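Local coordinates for protein AxyAgu115A (Amphibacillus xylanus NBRC 15112, PDB 6NPS) that probably removes glucuronic acid side groups from glucuronoxylans by hydrolysis, as a family GH115 alpha-glucuronidase, at residues 387-392 / 866-871; 516-521 / 911-916. The protein carries 3 engineered substitutions. All blocks are in the same frame, centred on the assembly; numbering follows the deposited sequence.

Contact 1: 387-392 / 866-871; sequences HGNLRT and LQPSNP
Asn-870 reaches from its loop to the backbone of Leu-390 and makes the one direct hydrogen bond between the two segments. Its ND2 donates to Leu-390 O over 2.8 Å. The bond is fairly straight at the hydrogen, 160°. The carbonyl oxygen lies in the amide plane of Asn-870, but the donor sits above the carbonyl plane of Leu-390. The side chain gets there because CG is anti to its own carbonyl carbon (chi1 -60°). OD1 of the same amide is taken by Tyr-899, so both ends of the group are held.

Asn-389 buries the most surface here. Its CB packs 3.6 Å from Asn-870 ND2, and its CG lies 3.4 Å from Pro-868 O. Its OD1 comes within 3.2 Å of Gln-867 OE1. Both are acceptors, with the amide planes 39° apart. Lys-430 donates to both oxygens and probably offsets their repulsion. Asn-389 ND2 turns to Asp-385.

The contact joins two loops of different domains. Residues 387-392 follow strand 379-383 of the TIM-barrel-like domain. Residues 866-871 leave strand 858-866 of the C-terminal domain through an inverse gamma turn centred on Pro-868.

Pro-871 touches mainly through its backbone, its O lying 3.9 Å from Thr-392 CG2. Two waters fill in between the segments. One accepts from Asn-870 N and lies 2.7 Å from Leu-390 O, to which it can donate. The other can donate to Arg-391 O and Asn-870 O.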
ATOM      1  N   HIS A 387      -8.505  29.266   1.235  1.00 26.97           N
ATOM      2  CA  HIS A 387      -7.221  28.724   1.643  1.00 30.04           C
ATOM      3  C   HIS A 387      -6.138  29.777   1.676  1.00 33.29           C
ATOM      4  O   HIS A 387      -4.962  29.433   1.777  1.00 30.99           O
ATOM      5  CB  HIS A 387      -6.857  27.568   0.733  1.00 29.80           C
ATOM      6  CG  HIS A 387      -7.765  26.406   0.959  1.00 30.29           C
ATOM      7  ND1 HIS A 387      -7.424  25.348   1.777  1.00 29.95           N
ATOM      8  CD2 HIS A 387      -9.039  26.188   0.557  1.00 29.62           C
ATOM      9  CE1 HIS A 387      -8.436  24.506   1.839  1.00 32.23           C
ATOM     10  NE2 HIS A 387      -9.439  24.996   1.115  1.00 31.06           N
ATOM     11  N   GLY A 388      -6.510  31.053   1.598  1.00 30.17           N
ATOM     12  CA  GLY A 388      -5.533  32.104   1.752  1.00 28.34           C
ATOM     13  C   GLY A 388      -4.923  32.603   0.461  1.00 31.25           C
ATOM     14  O   GLY A 388      -3.953  33.381   0.513  1.00 29.14           O
ATOM     15  N   ASN A 389      -5.486  32.226  -0.682  1.00 27.07           N
ATOM     16  CA  ASN A 389      -5.064  32.713  -1.991  1.00 29.21           C
ATOM     17  C   ASN A 389      -6.179  33.594  -2.532  1.00 27.71           C
ATOM     18  O   ASN A 389      -7.320  33.137  -2.645  1.00 31.86           O
ATOM     19  CB  ASN A 389      -4.802  31.547  -2.939  1.00 28.44           C
ATOM     20  CG  ASN A 389      -3.889  30.521  -2.322  1.00 35.02           C
ATOM     21  OD1 ASN A 389      -2.680  30.796  -2.103  1.00 35.98           O
ATOM     22  ND2 ASN A 389      -4.437  29.330  -2.024  1.00 29.88           N
ATOM     23  N   LEU A 390      -5.863  34.849  -2.846  1.00 30.72           N
ATOM     24  CA  LEU A 390      -6.883  35.703  -3.446  1.00 33.56           C
ATOM     25  C   LEU A 390      -7.426  35.071  -4.719  1.00 35.46           C
ATOM     26  O   LEU A 390      -6.800  34.198  -5.329  1.00 32.71           O
ATOM     27  CB  LEU A 390      -6.329  37.083  -3.786  1.00 31.54           C
ATOM     28  CG  LEU A 390      -5.573  37.789  -2.655  1.00 38.17           C
ATOM     29  CD1 LEU A 390      -5.198  39.225  -3.075  1.00 39.19           C
ATOM     30  CD2 LEU A 390      -6.351  37.803  -1.329  1.00 35.44           C
ATOM     31  N   ARG A 391      -8.602  35.549  -5.118  1.00 29.21           N
ATOM     32  CA  ARG A 391      -9.202  35.236  -6.404  1.00 36.15           C
ATOM     33  C   ARG A 391      -9.084  36.457  -7.310  1.00 36.53           C
ATOM     34  O   ARG A 391      -8.009  37.062  -7.391  1.00 40.52           O
ATOM     35  CB  ARG A 391     -10.668  34.792  -6.186  1.00 35.20           C
ATOM     36  CG  ARG A 391     -10.752  33.523  -5.309  1.00 37.08           C
ATOM     37  CD  ARG A 391     -12.230  33.129  -5.037  1.00 43.42           C
ATOM     38  NE  ARG A 391     -12.866  32.764  -6.288  1.00 56.02           N
ATOM     39  CZ  ARG A 391     -14.161  32.503  -6.429  1.00 71.32           C
ATOM     40  NH1 ARG A 391     -14.982  32.585  -5.383  1.00 76.66           N
ATOM     41  NH2 ARG A 391     -14.637  32.176  -7.624  1.00 72.29           N
ATOM     42  N   THR A 392     -10.146  36.828  -8.013  1.00 35.94           N
ATOM     43  CA  THR A 392     -10.034  37.998  -8.874  1.00 36.36           C
ATOM     44  C   THR A 392     -10.050  39.271  -8.042  1.00 39.52           C
ATOM     45  O   THR A 392     -10.467  39.287  -6.875  1.00 39.68           O
ATOM     46  CB  THR A 392     -11.145  38.060  -9.903  1.00 44.42           C
ATOM     47  OG1 THR A 392     -12.388  38.264  -9.227  1.00 49.53           O
ATOM     48  CG2 THR A 392     -11.169  36.774 -10.710  1.00 38.61           C
ATOM     49  N   LEU A 866       5.736  27.072  -8.303  1.00 29.08           N
ATOM     50  CA  LEU A 866       5.103  28.374  -8.097  1.00 36.66           C
ATOM     51  C   LEU A 866       4.174  28.356  -6.896  1.00 33.70           C
ATOM     52  O   LEU A 866       3.509  27.353  -6.618  1.00 32.43           O
ATOM     53  CB  LEU A 866       4.273  28.807  -9.318  1.00 40.18           C
ATOM     54  CG  LEU A 866       4.969  28.789 -10.663  1.00 50.75           C
ATOM     55  CD1 LEU A 866       3.946  28.905 -11.773  1.00 52.47           C
ATOM     56  CD2 LEU A 866       5.987  29.945 -10.724  1.00 54.35           C
ATOM     57  N   GLN A 867       4.078  29.491  -6.222  1.00 34.85           N
ATOM     58  CA  GLN A 867       2.999  29.648  -5.266  1.00 39.04           C
ATOM     59  C   GLN A 867       1.666  29.456  -5.989  1.00 33.82           C
ATOM     60  O   GLN A 867       1.512  29.925  -7.127  1.00 34.41           O
ATOM     61  CB  GLN A 867       3.061  31.025  -4.603  1.00 47.50           C
ATOM     62  CG  GLN A 867       2.611  30.978  -3.166  1.00 66.18           C
ATOM     63  CD  GLN A 867       1.118  31.188  -3.012  1.00 77.52           C
ATOM     64  OE1 GLN A 867       0.497  30.629  -2.111  1.00 83.69           O
ATOM     65  NE2 GLN A 867       0.537  32.014  -3.885  1.00 79.81           N
ATOM     66  N   PRO A 868       0.680  28.758  -5.369  1.00 31.88           N
ATOM     67  CA  PRO A 868      -0.606  28.496  -6.080  1.00 35.66           C
ATOM     68  C   PRO A 868      -1.566  29.683  -6.038  1.00 40.67           C
ATOM     69  O   PRO A 868      -2.613  29.689  -5.386  1.00 38.73           O
ATOM     70  CB  PRO A 868      -1.163  27.276  -5.330  1.00 36.14           C
ATOM     71  CG  PRO A 868      -0.666  27.425  -3.941  1.00 34.06           C
ATOM     72  CD  PRO A 868       0.752  28.039  -4.081  1.00 36.68           C
ATOM     73  N   SER A 869      -1.206  30.726  -6.759  1.00 37.84           N
ATOM     74  CA  SER A 869      -2.037  31.907  -6.918  1.00 38.58           C
ATOM     75  C   SER A 869      -3.135  31.676  -7.950  1.00 42.48           C
ATOM     76  O   SER A 869      -3.003  30.862  -8.870  1.00 42.48           O
ATOM     77  CB  SER A 869      -1.169  33.088  -7.350  1.00 40.74           C
ATOM     78  OG  SER A 869      -0.573  33.648  -6.206  1.00 50.46           O
ATOM     79  N   ASN A 870      -4.210  32.448  -7.816  1.00 37.56           N
ATOM     80  CA  ASN A 870      -5.291  32.372  -8.772  1.00 31.58           C
ATOM     81  C   ASN A 870      -5.237  33.567  -9.715  1.00 35.09           C
ATOM     82  O   ASN A 870      -4.752  34.632  -9.327  1.00 36.40           O
ATOM     83  CB  ASN A 870      -6.625  32.346  -8.017  1.00 31.41           C
ATOM     84  CG  ASN A 870      -6.714  31.168  -7.090  1.00 36.13           C
ATOM     85  OD1 ASN A 870      -6.579  30.032  -7.543  1.00 37.89           O
ATOM     86  ND2 ASN A 870      -6.921  31.407  -5.792  1.00 29.93           N
ATOM     87  N   PRO A 871      -5.706  33.436 -10.962  1.00 36.57           N
ATOM     88  CA  PRO A 871      -5.706  34.589 -11.869  1.00 39.67           C
ATOM     89  C   PRO A 871      -6.443  35.773 -11.256  1.00 42.00           C
ATOM     90  O   PRO A 871      -7.479  35.614 -10.593  1.00 37.13           O
ATOM     91  CB  PRO A 871      -6.448  34.074 -13.116  1.00 43.42           C
ATOM     92  CG  PRO A 871      -6.440  32.586 -13.020  1.00 41.98           C
ATOM     93  CD  PRO A 871      -6.358  32.252 -11.562  1.00 40.65           C
TER
HETATM   94  O   HOH W   1      -4.077  34.288  -5.512  1.00 36.21           O
HETATM   95  O   HOH W   2      -5.415  36.524  -7.493  1.00 39.48           O

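Contact 2: 516-521 / 911-916; sequences IAHNRR and INNIRT
Arg-520 lays its guanidinium group against Ile-911, just past the end of its own helix. From CB the chain sets out with CG anti to the backbone N (chi1 -174°). It then bends at chi2 (65°), which brings CD to 3.7 Å from Ile-911 O. NE passes 3.9 Å from Ile-911 CG2 and gives its hydrogen to Ala-524 O. CZ sits under that methyl at 3.5 Å, so CG2 lies over the centre of one guanidinium face. NH2 is also close to CG2. NH1 ends the chain at Asn-912 OD1, 2.9 Å away. This bond is weak, because its angle at the hydrogen is only 130°. The oxygen lies at the edge of the guanidinium, in its plane, and the two flat groups are nearly coplanar. NH1 also bonds to Tyr-957 OH.

A water ties the backbones together, accepting from Arg-521 N and donating to Ile-911 O. CB of Asn-913 points toward residues 516-521. Its ND2 comes to 3.4 Å from His-518 NE2, with the amide and ring planes roughly perpendicular. His-518 ND1 bonds to Lys-515 O.

Asn-913 is the C-prime residue of a Schellman motif that ends helix 904-912, and its phi is positive. Beyond it the chain enters strand 915-923. The last turn of helix 500-519 thus meets the end of helix 904-912, while Ile-516 packs on helices 537-558 and 564-596. Strand 915-923 runs on beside strand 858-866 in the C-terminal domain.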
ATOM      1  N   ILE A 516       6.556  25.531   8.731  1.00 33.08           N
ATOM      2  CA  ILE A 516       6.292  24.099   8.560  1.00 30.69           C
ATOM      3  C   ILE A 516       4.781  23.803   8.483  1.00 31.92           C
ATOM      4  O   ILE A 516       4.321  23.072   7.595  1.00 28.72           O
ATOM      5  CB  ILE A 516       6.990  23.313   9.683  1.00 26.03           C
ATOM      6  CG1 ILE A 516       8.515  23.436   9.517  1.00 27.00           C
ATOM      7  CG2 ILE A 516       6.507  21.832   9.672  1.00 27.06           C
ATOM      8  CD1 ILE A 516       9.213  23.331  10.840  1.00 29.13           C
ATOM      9  N   ALA A 517       3.978  24.392   9.375  1.00 28.65           N
ATOM     10  CA  ALA A 517       2.538  24.163   9.316  1.00 29.07           C
ATOM     11  C   ALA A 517       1.943  24.635   7.998  1.00 32.70           C
ATOM     12  O   ALA A 517       1.025  23.989   7.463  1.00 31.73           O
ATOM     13  CB  ALA A 517       1.797  24.862  10.467  1.00 30.90           C
ATOM     14  N   HIS A 518       2.417  25.726   7.478  1.00 32.50           N
ATOM     15  CA  HIS A 518       1.894  26.218   6.268  1.00 33.36           C
ATOM     16  C   HIS A 518       2.253  25.370   5.090  1.00 33.13           C
ATOM     17  O   HIS A 518       1.610  25.406   4.138  1.00 32.65           O
ATOM     18  CB  HIS A 518       2.098  27.719   6.130  1.00 32.72           C
ATOM     19  CG  HIS A 518       3.052  28.115   5.076  1.00 39.05           C
ATOM     20  ND1 HIS A 518       4.365  27.751   5.106  1.00 36.95           N
ATOM     21  CD2 HIS A 518       2.890  28.867   3.970  1.00 39.90           C
ATOM     22  CE1 HIS A 518       4.968  28.246   4.051  1.00 41.12           C
ATOM     23  NE2 HIS A 518       4.094  28.926   3.348  1.00 42.36           N
ATOM     24  N   ASN A 519       3.305  24.613   5.179  1.00 31.20           N
ATOM     25  CA  ASN A 519       3.702  23.723   4.086  1.00 32.83           C
ATOM     26  C   ASN A 519       2.773  22.511   3.964  1.00 30.50           C
ATOM     27  O   ASN A 519       2.617  21.964   2.857  1.00 31.94           O
ATOM     28  CB  ASN A 519       5.150  23.248   4.279  1.00 34.00           C
ATOM     29  CG  ASN A 519       6.139  24.291   3.834  1.00 41.39           C
ATOM     30  OD1 ASN A 519       5.734  25.288   3.230  1.00 36.61           O
ATOM     31  ND2 ASN A 519       7.451  24.068   4.096  1.00 38.00           N
ATOM     32  N   ARG A 520       2.183  22.055   5.074  1.00 29.89           N
ATOM     33  CA  ARG A 520       1.151  20.997   5.024  1.00 28.04           C
ATOM     34  C   ARG A 520       0.334  21.162   6.289  1.00 33.19           C
ATOM     35  O   ARG A 520       0.836  20.844   7.376  1.00 35.47           O
ATOM     36  CB  ARG A 520       1.786  19.617   4.973  1.00 27.83           C
ATOM     37  CG  ARG A 520       0.797  18.463   4.777  1.00 28.78           C
ATOM     38  CD  ARG A 520       0.182  18.632   3.385  1.00 29.40           C
ATOM     39  NE  ARG A 520      -0.530  17.467   2.988  1.00 32.48           N
ATOM     40  CZ  ARG A 520      -0.649  17.021   1.751  1.00 32.33           C
ATOM     41  NH1 ARG A 520      -0.063  17.639   0.733  1.00 29.40           N
ATOM     42  NH2 ARG A 520      -1.358  15.928   1.553  1.00 33.73           N
ATOM     43  N   ARG A 521      -0.914  21.661   6.168  1.00 29.46           N
ATOM     44  CA  ARG A 521      -1.674  21.996   7.358  1.00 30.17           C
ATOM     45  C   ARG A 521      -1.996  20.719   8.156  1.00 32.07           C
ATOM     46  O   ARG A 521      -2.011  19.611   7.605  1.00 30.97           O
ATOM     47  CB  ARG A 521      -2.943  22.744   6.944  1.00 31.81           C
ATOM     48  CG  ARG A 521      -2.648  24.107   6.281  1.00 31.20           C
ATOM     49  CD  ARG A 521      -3.956  24.893   6.225  1.00 34.81           C
ATOM     50  NE  ARG A 521      -4.000  25.964   5.231  1.00 38.59           N
ATOM     51  CZ  ARG A 521      -3.769  27.249   5.500  1.00 38.88           C
ATOM     52  NH1 ARG A 521      -3.427  27.627   6.739  1.00 34.53           N
ATOM     53  NH2 ARG A 521      -3.880  28.160   4.541  1.00 41.47           N
ATOM     54  N   ILE A 911      -3.647  22.098  -1.307  1.00 26.07           N
ATOM     55  CA  ILE A 911      -3.196  21.233  -0.206  1.00 30.68           C
ATOM     56  C   ILE A 911      -1.671  21.045  -0.229  1.00 33.08           C
ATOM     57  O   ILE A 911      -1.025  20.990   0.825  1.00 31.21           O
ATOM     58  CB  ILE A 911      -3.926  19.877  -0.296  1.00 33.43           C
ATOM     59  CG1 ILE A 911      -5.447  20.126  -0.186  1.00 38.44           C
ATOM     60  CG2 ILE A 911      -3.481  18.896   0.806  1.00 32.77           C
ATOM     61  CD1 ILE A 911      -5.822  21.007   0.991  1.00 42.33           C
ATOM     62  N   ASN A 912      -1.069  20.953  -1.421  1.00 30.26           N
ATOM     63  CA  ASN A 912       0.397  20.913  -1.519  1.00 30.31           C
ATOM     64  C   ASN A 912       1.054  22.269  -1.320  1.00 34.34           C
ATOM     65  O   ASN A 912       2.291  22.329  -1.239  1.00 32.43           O
ATOM     66  CB  ASN A 912       0.842  20.373  -2.879  1.00 30.81           C
ATOM     67  CG  ASN A 912       0.512  18.915  -3.057  1.00 33.54           C
ATOM     68  OD1 ASN A 912       0.274  18.200  -2.085  1.00 34.25           O
ATOM     69  ND2 ASN A 912       0.438  18.479  -4.302  1.00 34.90           N
ATOM     70  N   ASN A 913       0.275  23.339  -1.305  1.00 36.54           N
ATOM     71  CA  ASN A 913       0.780  24.712  -1.249  1.00 37.46           C
ATOM     72  C   ASN A 913       1.810  25.011  -2.338  1.00 35.62           C
ATOM     73  O   ASN A 913       2.812  25.703  -2.103  1.00 33.99           O
ATOM     74  CB  ASN A 913       1.383  25.043   0.112  1.00 40.09           C
ATOM     75  CG  ASN A 913       1.451  26.551   0.321  1.00 49.34           C
ATOM     76  OD1 ASN A 913       0.592  27.292  -0.212  1.00 49.63           O
ATOM     77  ND2 ASN A 913       2.431  27.015   1.076  1.00 50.98           N
ATOM     78  N   ILE A 914       1.599  24.468  -3.535  1.00 30.13           N
ATOM     79  CA  ILE A 914       2.561  24.666  -4.607  1.00 30.18           C
ATOM     80  C   ILE A 914       1.868  24.283  -5.890  1.00 31.09           C
ATOM     81  O   ILE A 914       0.978  23.431  -5.897  1.00 34.76           O
ATOM     82  CB  ILE A 914       3.860  23.836  -4.413  1.00 29.99           C
ATOM     83  CG1 ILE A 914       4.996  24.458  -5.237  1.00 30.58           C
ATOM     84  CG2 ILE A 914       3.679  22.395  -4.857  1.00 28.25           C
ATOM     85  CD1 ILE A 914       5.501  25.785  -4.641  1.00 32.86           C
ATOM     86  N   ARG A 915       2.215  24.979  -6.962  1.00 32.55           N
ATOM     87  CA  ARG A 915       1.841  24.604  -8.309  1.00 33.33           C
ATOM     88  C   ARG A 915       3.117  24.319  -9.085  1.00 34.92           C
ATOM     89  O   ARG A 915       4.091  25.075  -8.985  1.00 34.75           O
ATOM     90  CB  ARG A 915       1.055  25.728  -8.975  1.00 35.64           C
ATOM     91  CG  ARG A 915       0.682  25.386 -10.388  1.00 49.26           C
ATOM     92  CD  ARG A 915      -0.601  26.084 -10.793  1.00 58.26           C
ATOM     93  NE  ARG A 915      -0.438  27.516 -10.682  1.00 58.61           N
ATOM     94  CZ  ARG A 915      -1.181  28.313  -9.925  1.00 52.13           C
ATOM     95  NH1 ARG A 915      -2.183  27.825  -9.196  1.00 49.84           N
ATOM     96  NH2 ARG A 915      -0.907  29.616  -9.925  1.00 51.46           N
ATOM     97  N   THR A 916       3.123  23.250  -9.862  1.00 34.04           N
ATOM     98  CA  THR A 916       4.222  23.024 -10.789  1.00 40.61           C
ATOM     99  C   THR A 916       3.696  23.097 -12.218  1.00 41.34           C
ATOM    100  O   THR A 916       2.544  22.751 -12.487  1.00 41.89           O
ATOM    101  CB  THR A 916       4.929  21.676 -10.539  1.00 47.42           C
ATOM    102  OG1 THR A 916       4.005  20.600 -10.733  1.00 54.74           O
ATOM    103  CG2 THR A 916       5.475  21.606  -9.139  1.00 41.60           C
TER
HETATM  104  O   HOH W   3      -1.696  21.959   3.341  1.00 34.59           O

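Overall arrangement
The centres of contacts 1 and 2 lie about 13 Å apart, near the centre of the chain. In sequence their segments alternate: 387-392, 516-521, 866-871, 911-916. The first segments belong to the TIM-barrel-related part of the enzyme, the second ones to its C-terminal domain. Strands 858-866 and 915-923 pair antiparallel and connect the two second segments, with Leu-866 N 2.7 Å from Arg-915 O. Arg-915 of contact 2 also reaches the 866-871 loop of contact 1, its NH2 lying 2.7 Å from Ser-869 O. Together the two contacts join the C-terminal domain to the TIM-barrel-related part at two neighbouring points.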